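Long-range contacts in putative S41 protease (Bacteroides fragilis NCTC 9343, PDB 3K50), which is of unknown function but has the fold of S41 serine peptidases, and its activity and substrates are not established: residues G237-A242 / R302-M307; L245-A250 / P279-S284; Q257-L262 / L275-E280. All coordinates share one frame; numbering follows the deposited sequence.

Overall arrangement
All three contacts belong to the S41 peptidase region and gather around helix 239-249 and the hairpin that follows it. Interaction 1 sets the start of that helix against the start of helix 304-312, next to a water held by two backbone N-H groups, probably the oxyanion-hole region. Interaction 2 uses the far end of helix 239-249, its centre about 15 Å from that of interaction 1. Interaction 3 pairs the hairpin strands; its centre is about 13 Å from that of interaction 1, which it meets where M307 CE lies 3.7 Å from A260 CB. The centres of interactions 2 and 3 lie about 10 Å apart; the two share P279 and E280, and a probable hydrogen bond joins T247 OG1 to N278 N (3.0 Å).

Interaction 1 (G237-A242 / R302-M307)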
# COMPACT_ATOMS: atom_id res chain seq x y z
N GLY A 237 -4.61 -5.25 -1.90
CA GLY A 237 -6.05 -5.37 -1.75
C GLY A 237 -6.73 -6.13 -2.87
O GLY A 237 -6.28 -7.21 -3.26
N SER A 238 -7.82 -5.57 -3.40
CA SER A 238 -8.69 -6.23 -4.37
C SER A 238 -8.25 -6.11 -5.82
O SER A 238 -7.92 -5.01 -6.30
CB SER A 238 -10.13 -5.65 -4.23
OG SER A 238 -10.87 -5.66 -5.47
N LEU A 239 -8.28 -7.24 -6.53
CA LEU A 239 -7.90 -7.27 -7.92
C LEU A 239 -8.94 -6.61 -8.80
O LEU A 239 -8.60 -6.15 -9.87
CB LEU A 239 -7.59 -8.71 -8.42
CG LEU A 239 -6.28 -9.31 -7.83
CD1 LEU A 239 -6.02 -10.69 -8.37
CD2 LEU A 239 -5.06 -8.44 -8.07
N ASP A 240 -10.18 -6.51 -8.35
CA ASP A 240 -11.19 -5.84 -9.16
C ASP A 240 -10.88 -4.33 -9.19
O ASP A 240 -11.10 -3.67 -10.20
CB ASP A 240 -12.60 -6.22 -8.67
CG ASP A 240 -12.93 -7.79 -8.93
OD1 ASP A 240 -12.73 -8.33 -10.07
OD2 ASP A 240 -13.38 -8.49 -7.99
N CYS A 241 -10.37 -3.79 -8.09
CA CYS A 241 -9.90 -2.40 -8.04
C CYS A 241 -8.73 -2.25 -8.99
O CYS A 241 -8.66 -1.27 -9.72
CB CYS A 241 -9.47 -1.99 -6.62
SG CYS A 241 -10.87 -1.93 -5.49
N ALA A 242 -7.83 -3.22 -8.98
CA ALA A 242 -6.67 -3.17 -9.86
C ALA A 242 -7.07 -3.19 -11.36
O ALA A 242 -6.50 -2.47 -12.14
CB ALA A 242 -5.69 -4.31 -9.54
N ARG A 302 2.90 -3.74 -2.52
CA ARG A 302 2.69 -5.19 -2.49
C ARG A 302 1.44 -5.68 -3.15
O ARG A 302 0.41 -5.02 -3.15
CB ARG A 302 2.58 -5.56 -1.00
CG ARG A 302 2.29 -7.02 -0.64
CD ARG A 302 2.16 -7.17 0.85
NE ARG A 302 3.44 -7.06 1.53
CZ ARG A 302 4.28 -8.09 1.77
NH1 ARG A 302 4.01 -9.33 1.41
NH2 ARG A 302 5.41 -7.85 2.39
N GLY A 303 1.50 -6.90 -3.63
CA GLY A 303 0.30 -7.61 -4.06
C GLY A 303 -0.46 -7.08 -5.24
O GLY A 303 0.03 -7.07 -6.36
N ALA A 304 -1.68 -6.65 -5.01
CA ALA A 304 -2.43 -6.00 -6.07
C ALA A 304 -1.62 -4.85 -6.70
O ALA A 304 -1.69 -4.64 -7.92
CB ALA A 304 -3.81 -5.51 -5.53
N ALA A 305 -0.85 -4.11 -5.89
CA ALA A 305 -0.06 -2.98 -6.36
C ALA A 305 0.99 -3.50 -7.37
O ALA A 305 1.24 -2.89 -8.39
CB ALA A 305 0.61 -2.28 -5.20
N GLU A 306 1.53 -4.65 -7.09
CA GLU A 306 2.54 -5.30 -7.95
C GLU A 306 1.91 -5.91 -9.19
O GLU A 306 2.54 -5.96 -10.26
CB GLU A 306 3.30 -6.33 -7.17
CG GLU A 306 4.17 -5.74 -6.06
CD GLU A 306 4.85 -6.80 -5.23
OE1 GLU A 306 4.18 -7.38 -4.32
OE2 GLU A 306 6.06 -7.03 -5.45
N MSE A 307 0.68 -6.35 -9.05
CA MSE A 307 -0.12 -6.87 -10.19
C MSE A 307 -0.33 -5.80 -11.25
O MSE A 307 -0.29 -6.10 -12.44
CB MSE A 307 -1.45 -7.40 -9.67
CG MSE A 307 -2.49 -7.91 -10.73
SE MSE A 307 -3.41 -6.51 -11.82
CE MSE A 307 -5.27 -7.36 -12.32
O HOH W 1 -2.99 -7.51 -2.50
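A304 and M307, in the first turn of helix 304-312, pack against G237, L239 and A242 where helix 239-249 begins. Just before them, R302 carries its guanidinium away to a salt bridge with E328. G303 is the N-cap, and its positive phi (66°) suits a residue without CB; it probably stands where active S41 relatives carry the nucleophilic serine. G303 N donates to E306 OE1 (2.8 Å), using the oxygen's anti lone pair. The small methyl of A304 lets the two helix starts come close: its CB lies 3.7 Å from G237 N and 4.1 Å from L239 CD2. A304 N donates to a water (3.0 Å) that also accepts from G237 N (2.8 Å). M307, modelled as selenomethionine, starts with CG anti to the backbone N (chi1 176°) and bends at chi2. This long, flexible chain presents CG to L239 CD2 (3.7 Å) and carries SE to A242 CB (3.9 Å). Two backbone N-H groups converging on one oxygen are consistent with an oxyanion hole, whose potential the start of helix 304-312 would probably make more positive; with glycine at the presumed nucleophile position, classical serine catalysis is doubtful.

Interaction 2 (L245-A250 / P279-S284); sequences LCTMLA and PELIQS
The C-terminal end of helix 239-249, part of the ClpP/crotonase-like S41 core, is covered here by the loop that leaves strand 273-276, and T247, M248 and I282 carry the contact. P279-I282 has helical backbone angles, and I282 N bonds to P279 O (3.1 Å), so this short turn brings the I282 side chain up to the helix. The two branches of T247, one methyl and one hydroxyl, suit it to a boundary between helix and loop. Its methyl CG2, anti to the backbone N, meets the loop, lying 3.8 Å from I282 CG1. The same CG2 is 4.1 Å from P279 N, a tertiary nitrogen that has no proton to donate. Its hydroxyl is engaged along the helix and beyond it, with OG1 hydrogen-bonded to Q243 O and to N278 N, so the buried polar atom is satisfied while the methyl packs.

M248 and I282 run past each other in opposite directions, M248 CG coming 4.2 Å from I282 CG1. The selenomethionine then turns at chi3 (-60°), and its side chain also touches F216 of helix 207-221. L281 adds a looser edge, with CD1 4.5 Å from T247 OG1. Contacts outside the pair hold both backbones: N287 ND2 bonds to T247 O and A250 O, and R213 NH2 bonds to L281 O. Beyond I282 the loop reaches the exposed surface, where Q283 folds back on its own turn: NE2 donates to E280 O at 2.8 Å, nearly straight at 175°, with the acceptor close to the plane of the Q283 amide.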
# COMPACT_ATOMS: atom_id res chain seq x y z
N LEU A 245 -8.41 0.35 -12.27
CA LEU A 245 -7.27 1.26 -12.39
C LEU A 245 -6.52 1.05 -13.74
O LEU A 245 -6.25 1.98 -14.51
CB LEU A 245 -6.34 1.06 -11.20
CG LEU A 245 -5.12 1.98 -11.12
CD1 LEU A 245 -5.53 3.54 -11.16
CD2 LEU A 245 -4.23 1.64 -9.92
N CYS A 246 -6.17 -0.20 -14.02
CA CYS A 246 -5.50 -0.49 -15.28
C CYS A 246 -6.28 -0.11 -16.49
O CYS A 246 -5.72 0.39 -17.45
CB CYS A 246 -5.22 -1.98 -15.38
SG CYS A 246 -3.92 -2.53 -14.21
N THR A 247 -7.59 -0.38 -16.45
CA THR A 247 -8.46 -0.14 -17.58
C THR A 247 -8.43 1.37 -17.90
O THR A 247 -8.43 1.78 -19.05
CB THR A 247 -9.88 -0.74 -17.30
OG1 THR A 247 -9.81 -2.19 -17.33
CG2 THR A 247 -10.96 -0.22 -18.31
N MSE A 248 -8.36 2.19 -16.85
CA MSE A 248 -8.43 3.63 -17.04
C MSE A 248 -7.08 4.28 -17.41
O MSE A 248 -7.07 5.39 -17.96
CB MSE A 248 -9.09 4.28 -15.82
CG MSE A 248 -10.59 3.98 -15.66
SE MSE A 248 -11.63 5.03 -14.43
CE MSE A 248 -10.67 4.60 -12.88
N LEU A 249 -5.96 3.61 -17.16
CA LEU A 249 -4.63 4.16 -17.51
C LEU A 249 -4.21 3.76 -18.91
O LEU A 249 -3.52 4.51 -19.58
CB LEU A 249 -3.55 3.67 -16.54
CG LEU A 249 -3.59 4.12 -15.10
CD1 LEU A 249 -2.76 3.27 -14.11
CD2 LEU A 249 -3.08 5.63 -15.10
N ALA A 250 -4.70 2.62 -19.39
CA ALA A 250 -4.15 1.99 -20.56
C ALA A 250 -4.35 2.74 -21.88
O ALA A 250 -5.27 3.57 -22.00
CB ALA A 250 -4.74 0.61 -20.70
N PRO A 279 -13.85 -1.88 -20.76
CA PRO A 279 -14.37 -0.53 -20.82
C PRO A 279 -15.72 -0.31 -20.16
O PRO A 279 -16.05 0.82 -19.79
CB PRO A 279 -14.38 -0.21 -22.33
CG PRO A 279 -14.57 -1.55 -22.99
CD PRO A 279 -13.79 -2.51 -22.10
N GLU A 280 -16.49 -1.38 -19.94
CA GLU A 280 -17.77 -1.23 -19.23
C GLU A 280 -17.55 -0.91 -17.73
O GLU A 280 -18.47 -0.51 -17.05
CB GLU A 280 -18.60 -2.50 -19.35
CG GLU A 280 -19.37 -2.66 -20.66
CD GLU A 280 -18.52 -3.04 -21.83
OE1 GLU A 280 -17.62 -3.90 -21.66
OE2 GLU A 280 -18.77 -2.50 -22.95
N LEU A 281 -16.34 -1.14 -17.24
CA LEU A 281 -15.98 -0.76 -15.88
C LEU A 281 -15.73 0.72 -15.70
O LEU A 281 -15.81 1.20 -14.57
CB LEU A 281 -14.71 -1.46 -15.39
CG LEU A 281 -14.70 -2.97 -15.06
CD1 LEU A 281 -13.27 -3.32 -14.72
CD2 LEU A 281 -15.63 -3.35 -13.86
N ILE A 282 -15.53 1.47 -16.78
CA ILE A 282 -15.14 2.89 -16.63
C ILE A 282 -16.27 3.70 -16.00
O ILE A 282 -16.03 4.52 -15.09
CB ILE A 282 -14.68 3.47 -17.99
CG1 ILE A 282 -13.39 2.72 -18.48
CG2 ILE A 282 -14.50 5.00 -17.96
CD1 ILE A 282 -12.98 3.04 -19.88
N GLN A 283 -17.49 3.49 -16.51
CA GLN A 283 -18.66 4.19 -16.00
C GLN A 283 -18.38 5.70 -15.91
O GLN A 283 -18.00 6.28 -16.93
CB GLN A 283 -19.12 3.55 -14.68
CG GLN A 283 -19.59 2.12 -14.89
CD GLN A 283 -20.79 2.02 -15.81
OE1 GLN A 283 -21.81 2.73 -15.61
NE2 GLN A 283 -20.71 1.13 -16.78
N SER A 284 -18.53 6.32 -14.74
CA SER A 284 -18.35 7.76 -14.57
C SER A 284 -16.91 8.26 -14.63
O SER A 284 -16.67 9.50 -14.54
CB SER A 284 -18.98 8.21 -13.25
OG SER A 284 -18.53 7.40 -12.19

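Interaction 3 (Q257-L262 / L275-E280); sequences QLLALL and LTFNPE
A classic beta bulge marks the antiparallel hairpin of strands 258-263 and 273-276: L259 and A260 together face the single residue L275. L275 O grips both of their amides, accepting from L259 N at 2.7 Å in the carbonyl plane and from A260 N at 3.0 Å with the donor tilted out of it. L275 N returns a bond to A260 O (2.8 Å), and F277 N donates to Q257 O (2.9 Å) just past the strand end. L259, the first residue of the bulge, has a helical psi (-49°) that turns its side chain inward, where it also meets M307 and C246. With CG anti to the backbone N (chi1 176°), L259 CD1 lies over one face of the F277 ring, 3.8 Å from the centroid, a CH-pi contact that suits a branched aliphatic chain above a flat aromatic. Y315 meets the same ring edge-to-face. In the non-hydrogen-bonded pair L258 and T276, the side chains diverge. A260 offers a bare methyl on the face it shares with L275, making room for the helix side chain M307, while farther along L262 CD1 rests 3.8 Å from L275 CD1.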
# COMPACT_ATOMS: atom_id res chain seq x y z
N GLN A 257 -8.56 -6.39 -24.40
CA GLN A 257 -7.44 -7.32 -24.40
C GLN A 257 -7.25 -7.92 -23.02
O GLN A 257 -7.67 -7.35 -22.02
CB GLN A 257 -6.18 -6.59 -24.92
CG GLN A 257 -6.42 -6.15 -26.42
CD GLN A 257 -5.21 -5.62 -27.16
OE1 GLN A 257 -5.31 -4.66 -27.94
NE2 GLN A 257 -4.10 -6.22 -26.93
N LEU A 258 -6.60 -9.08 -22.97
CA LEU A 258 -6.34 -9.77 -21.71
C LEU A 258 -5.41 -8.97 -20.77
O LEU A 258 -4.38 -8.47 -21.18
CB LEU A 258 -5.73 -11.18 -21.97
CG LEU A 258 -6.72 -12.25 -22.51
CD1 LEU A 258 -5.90 -13.46 -23.02
CD2 LEU A 258 -7.83 -12.68 -21.47
N LEU A 259 -5.79 -8.86 -19.50
CA LEU A 259 -5.02 -8.13 -18.53
C LEU A 259 -4.38 -9.06 -17.51
O LEU A 259 -3.23 -8.91 -17.15
CB LEU A 259 -5.90 -7.13 -17.79
CG LEU A 259 -5.18 -6.36 -16.67
CD1 LEU A 259 -4.19 -5.36 -17.26
CD2 LEU A 259 -6.24 -5.72 -15.75
N ALA A 260 -5.17 -9.96 -16.96
CA ALA A 260 -4.71 -10.90 -15.93
C ALA A 260 -5.42 -12.23 -16.00
O ALA A 260 -6.62 -12.31 -16.34
CB ALA A 260 -4.86 -10.30 -14.52
N LEU A 261 -4.66 -13.27 -15.66
CA LEU A 261 -5.11 -14.65 -15.73
C LEU A 261 -4.99 -15.17 -14.33
O LEU A 261 -3.90 -15.40 -13.84
CB LEU A 261 -4.23 -15.45 -16.70
CG LEU A 261 -4.01 -14.99 -18.16
CD1 LEU A 261 -3.14 -16.02 -18.84
CD2 LEU A 261 -5.34 -14.79 -18.93
N LEU A 262 -6.13 -15.28 -13.65
CA LEU A 262 -6.19 -15.83 -12.30
C LEU A 262 -6.31 -17.35 -12.40
O LEU A 262 -7.32 -17.85 -12.91
CB LEU A 262 -7.38 -15.26 -11.53
CG LEU A 262 -7.29 -13.77 -11.03
CD1 LEU A 262 -6.91 -12.80 -12.06
CD2 LEU A 262 -8.57 -13.33 -10.40
N LEU A 275 -9.29 -11.68 -16.59
CA LEU A 275 -9.64 -10.25 -16.51
C LEU A 275 -9.10 -9.56 -17.75
O LEU A 275 -7.95 -9.77 -18.18
CB LEU A 275 -9.07 -9.63 -15.26
CG LEU A 275 -9.46 -10.30 -13.91
CD1 LEU A 275 -8.86 -9.60 -12.78
CD2 LEU A 275 -11.03 -10.41 -13.73
N THR A 276 -9.93 -8.71 -18.32
CA THR A 276 -9.54 -7.88 -19.43
C THR A 276 -9.48 -6.39 -19.08
O THR A 276 -9.93 -5.96 -18.01
CB THR A 276 -10.56 -8.00 -20.58
OG1 THR A 276 -11.83 -7.39 -20.17
CG2 THR A 276 -10.73 -9.44 -20.99
N PHE A 277 -8.92 -5.61 -20.01
CA PHE A 277 -9.06 -4.18 -19.96
C PHE A 277 -10.55 -4.03 -20.34
O PHE A 277 -10.92 -4.22 -21.49
CB PHE A 277 -8.15 -3.47 -20.96
CG PHE A 277 -6.66 -3.52 -20.63
CD1 PHE A 277 -6.11 -2.67 -19.71
CD2 PHE A 277 -5.83 -4.34 -21.34
CE1 PHE A 277 -4.74 -2.70 -19.44
CE2 PHE A 277 -4.50 -4.36 -21.09
CZ PHE A 277 -3.94 -3.56 -20.15
N ASN A 278 -11.41 -3.73 -19.37
CA ASN A 278 -12.87 -3.78 -19.60
C ASN A 278 -13.52 -2.41 -19.58
O ASN A 278 -13.79 -1.87 -18.50
CB ASN A 278 -13.49 -4.71 -18.55
CG ASN A 278 -14.95 -4.97 -18.76
OD1 ASN A 278 -15.65 -4.38 -19.63
ND2 ASN A 278 -15.46 -5.88 -17.95
N PRO A 279 -13.85 -1.88 -20.76
CA PRO A 279 -14.37 -0.53 -20.82
C PRO A 279 -15.72 -0.31 -20.16
O PRO A 279 -16.05 0.82 -19.79
CB PRO A 279 -14.38 -0.21 -22.33
CG PRO A 279 -14.57 -1.55 -22.99
CD PRO A 279 -13.79 -2.51 -22.10
N GLU A 280 -16.49 -1.38 -19.94
CA GLU A 280 -17.77 -1.23 -19.23
C GLU A 280 -17.55 -0.91 -17.73
O GLU A 280 -18.47 -0.51 -17.05
CB GLU A 280 -18.60 -2.50 -19.35
CG GLU A 280 -19.37 -2.66 -20.66
CD GLU A 280 -18.52 -3.04 -21.83
OE1 GLU A 280 -17.62 -3.90 -21.66
OE2 GLU A 280 -18.77 -2.50 -22.95